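Side-chain contacts in arginyl-tRNA synthetase, putative (Plasmodium falciparum, PDB 5JLD), which probably attaches L-arginine to its cognate tRNA at the expense of ATP, as a class I aminoacyl-tRNA synthetase: residues T6-I10 / T11-K15; C244-V247 / W248-C252. All blocks are in the same frame, centred on the assembly; numbering follows the deposited sequence.

From the N terminus, contact 1 comes first, where the loop of 6-10 turns into helix 10-25; it joins residues three to five apart round the helix start and closes no long loop. Contact 2 follows more than two hundred residues later, inside helix 242-265, and is likewise local, between residues one helical turn apart. The two neither nest nor cross: the first closes before the second opens. Their centres are 54 Å apart on opposite sides of the chain's centre, with nearest atoms about 41 Å apart. Residues of contact 1 touch strand 45-47, helix 99-108 and helix 522-532, whereas contact 2 lies beside helices 185-194 and 232-238 in the class I catalytic domain.

Contact 1 of 2, residues T6-I10 / T11-K15; sequences TMECI and TKKIK
Glu8 and Lys13 form a salt bridge: NZ of Lys13 is hydrogen-bonded to OE1 of Glu8 at 3.0 Å and, weakly, to OE2. The ammonium meets OE1 on its syn side, 26° out of the carboxylate plane. Reach comes from two extended chains; chi1 of Lys13 (-175°) swings CG away from its own amide nitrogen, and the chain runs back over the carboxylate, with CD 3.2 Å from OE2 of Glu8. OE1 is also hydrogen-bonded to Tyr101 on helix 99-108, so this oxygen has two polar partners and the rotation of the carboxylate is probably restricted.

The backbone bonds identify a helix start. Cys9 is the N-cap residue of helix 10-25, and its O accepts a hydrogen bond from N of Lys13 at 3.1 Å, with a weak second one from N of Lys12. One residue on, N of Ile14 is 2.9 Å from O of Ile10, with an N-H...O angle of 174°. The N-cap side chain makes a van der Waals contact: SG of Cys9 rests 3.9 Å from CG of Lys12, on the flank where both residues touch Tyr527 of helix 522-532.

Apolar packing joins Ile10 and Ile14, whose side chains run side by side. The CG2 branch of Ile10 is 3.9 Å from CD1 of Ile14, and both residues touch Tyr45 of strand 45-47.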
loop_
_atom_site.group_PDB
_atom_site.type_symbol
_atom_site.label_atom_id
_atom_site.label_comp_id
_atom_site.label_asym_id
_atom_site.label_seq_id
_atom_site.Cartn_x
_atom_site.Cartn_y
_atom_site.Cartn_z
ATOM N N THR A 6 -20.037 -10.390 -2.893
ATOM C CA THR A 6 -18.789 -9.711 -3.171
ATOM C C THR A 6 -18.514 -9.547 -4.664
ATOM O O THR A 6 -18.866 -10.406 -5.474
ATOM C CB THR A 6 -17.620 -10.456 -2.525
ATOM O OG1 THR A 6 -17.555 -11.786 -3.049
ATOM C CG2 THR A 6 -17.816 -10.521 -1.022
ATOM N N MET A 7 -17.872 -8.430 -4.995
ATOM C CA MET A 7 -17.535 -8.060 -6.367
ATOM C C MET A 7 -16.722 -9.140 -7.070
ATOM O O MET A 7 -15.830 -9.763 -6.486
ATOM C CB MET A 7 -16.741 -6.747 -6.406
ATOM C CG MET A 7 -17.433 -5.544 -5.766
ATOM S SD MET A 7 -16.511 -4.006 -6.026
ATOM C CE MET A 7 -16.755 -3.705 -7.782
ATOM N N GLU A 8 -17.045 -9.342 -8.338
ATOM C CA GLU A 8 -16.314 -10.247 -9.206
ATOM C C GLU A 8 -15.021 -9.581 -9.645
ATOM O O GLU A 8 -14.987 -8.355 -9.870
ATOM C CB GLU A 8 -17.183 -10.600 -10.423
ATOM C CG GLU A 8 -16.938 -11.959 -11.019
ATOM C CD GLU A 8 -17.954 -12.324 -12.105
ATOM O OE1 GLU A 8 -18.761 -11.455 -12.533
ATOM O OE2 GLU A 8 -17.942 -13.499 -12.523
ATOM N N CYS A 9 -13.957 -10.363 -9.791
ATOM C CA CYS A 9 -12.738 -9.810 -10.357
ATOM C C CYS A 9 -12.773 -9.980 -11.879
ATOM O O CYS A 9 -12.527 -11.067 -12.396
ATOM C CB CYS A 9 -11.477 -10.469 -9.781
ATOM S SG CYS A 9 -9.929 -9.837 -10.537
ATOM N N ILE A 10 -13.059 -8.896 -12.588
ATOM C CA ILE A 10 -13.329 -8.983 -14.027
ATOM C C ILE A 10 -12.101 -9.388 -14.861
ATOM O O ILE A 10 -12.218 -10.210 -15.772
ATOM C CB ILE A 10 -13.904 -7.651 -14.550
ATOM C CG1 ILE A 10 -15.290 -7.409 -13.936
ATOM C CG2 ILE A 10 -13.971 -7.651 -16.073
ATOM C CD1 ILE A 10 -15.921 -6.091 -14.347
ATOM N N THR A 11 -10.931 -8.827 -14.561
ATOM C CA THR A 11 -9.719 -9.224 -15.286
ATOM C C THR A 11 -9.513 -10.750 -15.258
ATOM O O THR A 11 -9.108 -11.332 -16.264
ATOM C CB THR A 11 -8.453 -8.518 -14.725
ATOM O OG1 THR A 11 -8.514 -7.120 -15.024
ATOM C CG2 THR A 11 -7.199 -9.087 -15.345
ATOM N N LYS A 12 -9.806 -11.387 -14.116
ATOM C CA LYS A 12 -9.591 -12.833 -13.953
ATOM C C LYS A 12 -10.670 -13.617 -14.662
ATOM O O LYS A 12 -10.412 -14.682 -15.230
ATOM C CB LYS A 12 -9.571 -13.242 -12.468
ATOM C CG LYS A 12 -8.220 -13.150 -11.782
ATOM C CD LYS A 12 -8.283 -13.776 -10.363
ATOM C CE LYS A 12 -8.124 -15.291 -10.402
ATOM N NZ LYS A 12 -6.690 -15.667 -10.514
ATOM N N LYS A 13 -11.885 -13.082 -14.611
ATOM C CA LYS A 13 -13.022 -13.654 -15.328
ATOM C C LYS A 13 -12.743 -13.744 -16.842
ATOM O O LYS A 13 -12.862 -14.815 -17.484
ATOM C CB LYS A 13 -14.268 -12.809 -15.060
ATOM C CG LYS A 13 -15.537 -13.375 -15.668
ATOM C CD LYS A 13 -16.756 -12.522 -15.349
ATOM C CE LYS A 13 -18.028 -13.296 -15.685
ATOM N NZ LYS A 13 -19.272 -12.605 -15.251
ATOM N N ILE A 14 -12.347 -12.610 -17.401
ATOM C CA ILE A 14 -12.058 -12.513 -18.830
ATOM C C ILE A 14 -10.818 -13.335 -19.211
ATOM O O ILE A 14 -10.801 -14.028 -20.258
ATOM C CB ILE A 14 -11.866 -11.057 -19.242
ATOM C CG1 ILE A 14 -13.211 -10.314 -19.198
ATOM C CG2 ILE A 14 -11.226 -10.983 -20.602
ATOM C CD1 ILE A 14 -13.143 -8.850 -19.681
ATOM N N LYS A 15 -9.799 -13.277 -18.346
ATOM C CA LYS A 15 -8.594 -14.087 -18.539
ATOM C C LYS A 15 -8.974 -15.546 -18.670
ATOM O O LYS A 15 -8.497 -16.236 -19.570
ATOM C CB LYS A 15 -7.588 -13.910 -17.388
ATOM C CG LYS A 15 -6.270 -14.626 -17.641
ATOM C CD LYS A 15 -5.379 -14.682 -16.398
ATOM C CE LYS A 15 -4.317 -15.785 -16.539
ATOM N NZ LYS A 15 -4.920 -17.112 -16.923
#

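Contact 2 of 2, residues C244-V247 / W248-C252; sequences CKFV and WNKLC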
loop_
_atom_site.group_PDB
_atom_site.type_symbol
_atom_site.label_atom_id
_atom_site.label_comp_id
_atom_site.label_asym_id
_atom_site.label_seq_id
_atom_site.Cartn_x
_atom_site.Cartn_y
_atom_site.Cartn_z
ATOM N N CYS A 244 21.730 0.774 33.870
ATOM C CA CYS A 244 21.829 1.017 32.433
ATOM C C CYS A 244 20.505 0.698 31.752
ATOM O O CYS A 244 20.042 1.456 30.916
ATOM C CB CYS A 244 22.963 0.196 31.815
ATOM S SG CYS A 244 24.610 0.891 32.106
ATOM N N LYS A 245 19.897 -0.421 32.132
ATOM C CA LYS A 245 18.588 -0.792 31.622
ATOM C C LYS A 245 17.533 0.246 32.010
ATOM O O LYS A 245 16.651 0.567 31.219
ATOM C CB LYS A 245 18.188 -2.170 32.137
ATOM C CG LYS A 245 18.738 -3.315 31.320
ATOM C CD LYS A 245 18.115 -3.348 29.938
ATOM C CE LYS A 245 18.406 -4.660 29.244
ATOM N NZ LYS A 245 17.381 -5.689 29.586
ATOM N N PHE A 246 17.633 0.766 33.231
ATOM C CA PHE A 246 16.751 1.835 33.693
ATOM C C PHE A 246 16.807 3.038 32.740
ATOM O O PHE A 246 15.771 3.523 32.235
ATOM C CB PHE A 246 17.144 2.254 35.122
ATOM C CG PHE A 246 16.253 3.302 35.722
ATOM C CD1 PHE A 246 15.031 2.956 36.278
ATOM C CD2 PHE A 246 16.641 4.632 35.737
ATOM C CE1 PHE A 246 14.207 3.917 36.834
ATOM C CE2 PHE A 246 15.820 5.604 36.291
ATOM C CZ PHE A 246 14.601 5.246 36.841
ATOM N N VAL A 247 18.035 3.483 32.473
ATOM C CA VAL A 247 18.289 4.665 31.653
ATOM C C VAL A 247 17.863 4.452 30.197
ATOM O O VAL A 247 17.135 5.268 29.631
ATOM C CB VAL A 247 19.787 5.066 31.719
ATOM C CG1 VAL A 247 20.103 6.164 30.709
ATOM C CG2 VAL A 247 20.155 5.502 33.140
ATOM N N TRP A 248 18.324 3.352 29.608
ATOM C CA TRP A 248 17.893 2.910 28.289
ATOM C C TRP A 248 16.378 2.946 28.160
ATOM O O TRP A 248 15.825 3.508 27.207
ATOM C CB TRP A 248 18.410 1.491 28.018
ATOM C CG TRP A 248 17.779 0.835 26.849
ATOM C CD1 TRP A 248 18.040 1.086 25.528
ATOM C CD2 TRP A 248 16.769 -0.189 26.876
ATOM N NE1 TRP A 248 17.254 0.272 24.731
ATOM C CE2 TRP A 248 16.463 -0.510 25.533
ATOM C CE3 TRP A 248 16.094 -0.865 27.903
ATOM C CZ2 TRP A 248 15.513 -1.481 25.191
ATOM C CZ3 TRP A 248 15.144 -1.830 27.559
ATOM C CH2 TRP A 248 14.866 -2.125 26.214
ATOM N N ASN A 249 15.704 2.354 29.136
ATOM C CA ASN A 249 14.254 2.290 29.105
ATOM C C ASN A 249 13.630 3.689 29.143
ATOM O O ASN A 249 12.641 3.955 28.441
ATOM C CB ASN A 249 13.746 1.429 30.258
ATOM C CG ASN A 249 12.418 0.791 29.956
ATOM O OD1 ASN A 249 11.370 1.294 30.360
ATOM N ND2 ASN A 249 12.446 -0.313 29.216
ATOM N N LYS A 250 14.230 4.586 29.929
ATOM C CA LYS A 250 13.799 5.990 29.950
ATOM C C LYS A 250 13.956 6.695 28.592
ATOM O O LYS A 250 13.071 7.451 28.152
ATOM C CB LYS A 250 14.578 6.775 31.021
ATOM C CG LYS A 250 14.207 6.442 32.456
ATOM C CD LYS A 250 12.704 6.545 32.678
ATOM C CE LYS A 250 12.272 5.726 33.888
ATOM N NZ LYS A 250 12.613 4.279 33.720
ATOM N N LEU A 251 15.089 6.449 27.938
ATOM C CA LEU A 251 15.371 7.029 26.618
ATOM C C LEU A 251 14.364 6.552 25.562
ATOM O O LEU A 251 13.766 7.354 24.823
ATOM C CB LEU A 251 16.796 6.671 26.176
ATOM C CG LEU A 251 17.967 7.558 26.637
ATOM C CD1 LEU A 251 17.816 7.985 28.083
ATOM C CD2 LEU A 251 19.293 6.821 26.463
ATOM N N CYS A 252 14.199 5.234 25.503
ATOM C CA CYS A 252 13.256 4.613 24.603
ATOM C C CYS A 252 11.868 5.176 24.850
ATOM O O CYS A 252 11.168 5.537 23.909
ATOM C CB CYS A 252 13.271 3.098 24.776
ATOM S SG CYS A 252 14.816 2.331 24.233
#
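Helix 242-265, part of the catalytic domain of this class I synthetase, carries a cation-pi pair one turn apart along its surface, between Phe246 and Lys250. NZ of Lys250 lies 3.8 Å from the centroid of the Phe246 ring and 23° off its normal, over the face but offset toward the rim, with CE1 its nearest ring atom. The lysine is bent rather than extended: turns at chi2 (-52°) and chi4 (-60°) fold its end back toward the ring. Its CE joins in as an off-centre CH-pi donor, 4.2 Å from the same centroid.

A different approach is used by Lys245 and Trp248, which run alongside each other. CD of Lys245 comes within 3.8 Å of CE3 on the indole of Trp248, while O of Lys245 meets the indole at its edge, in plane, 3.7 Å from CE3. The polar ends of both side chains are held elsewhere, NZ of Lys245 by Asn240 and NE1 of Trp248 by the backbone O of Asp180.

On the buried flank, the CG1 branch of Val247 lies 3.9 Å from CD1 of Leu251, both side chains pointing the same way. Regular i to i+4 backbone bonds set this spacing, among them N of Trp248 to O of Cys244 at 2.9 Å.

Val247 and Leu251 pack against Ile192 of helix 185-194, and Leu251 also touches Ile188. The indole of Trp248 meets the rings of Trp181 and Phe185 edge-to-face, and with Lys245 it touches Leu237 of helix 232-238.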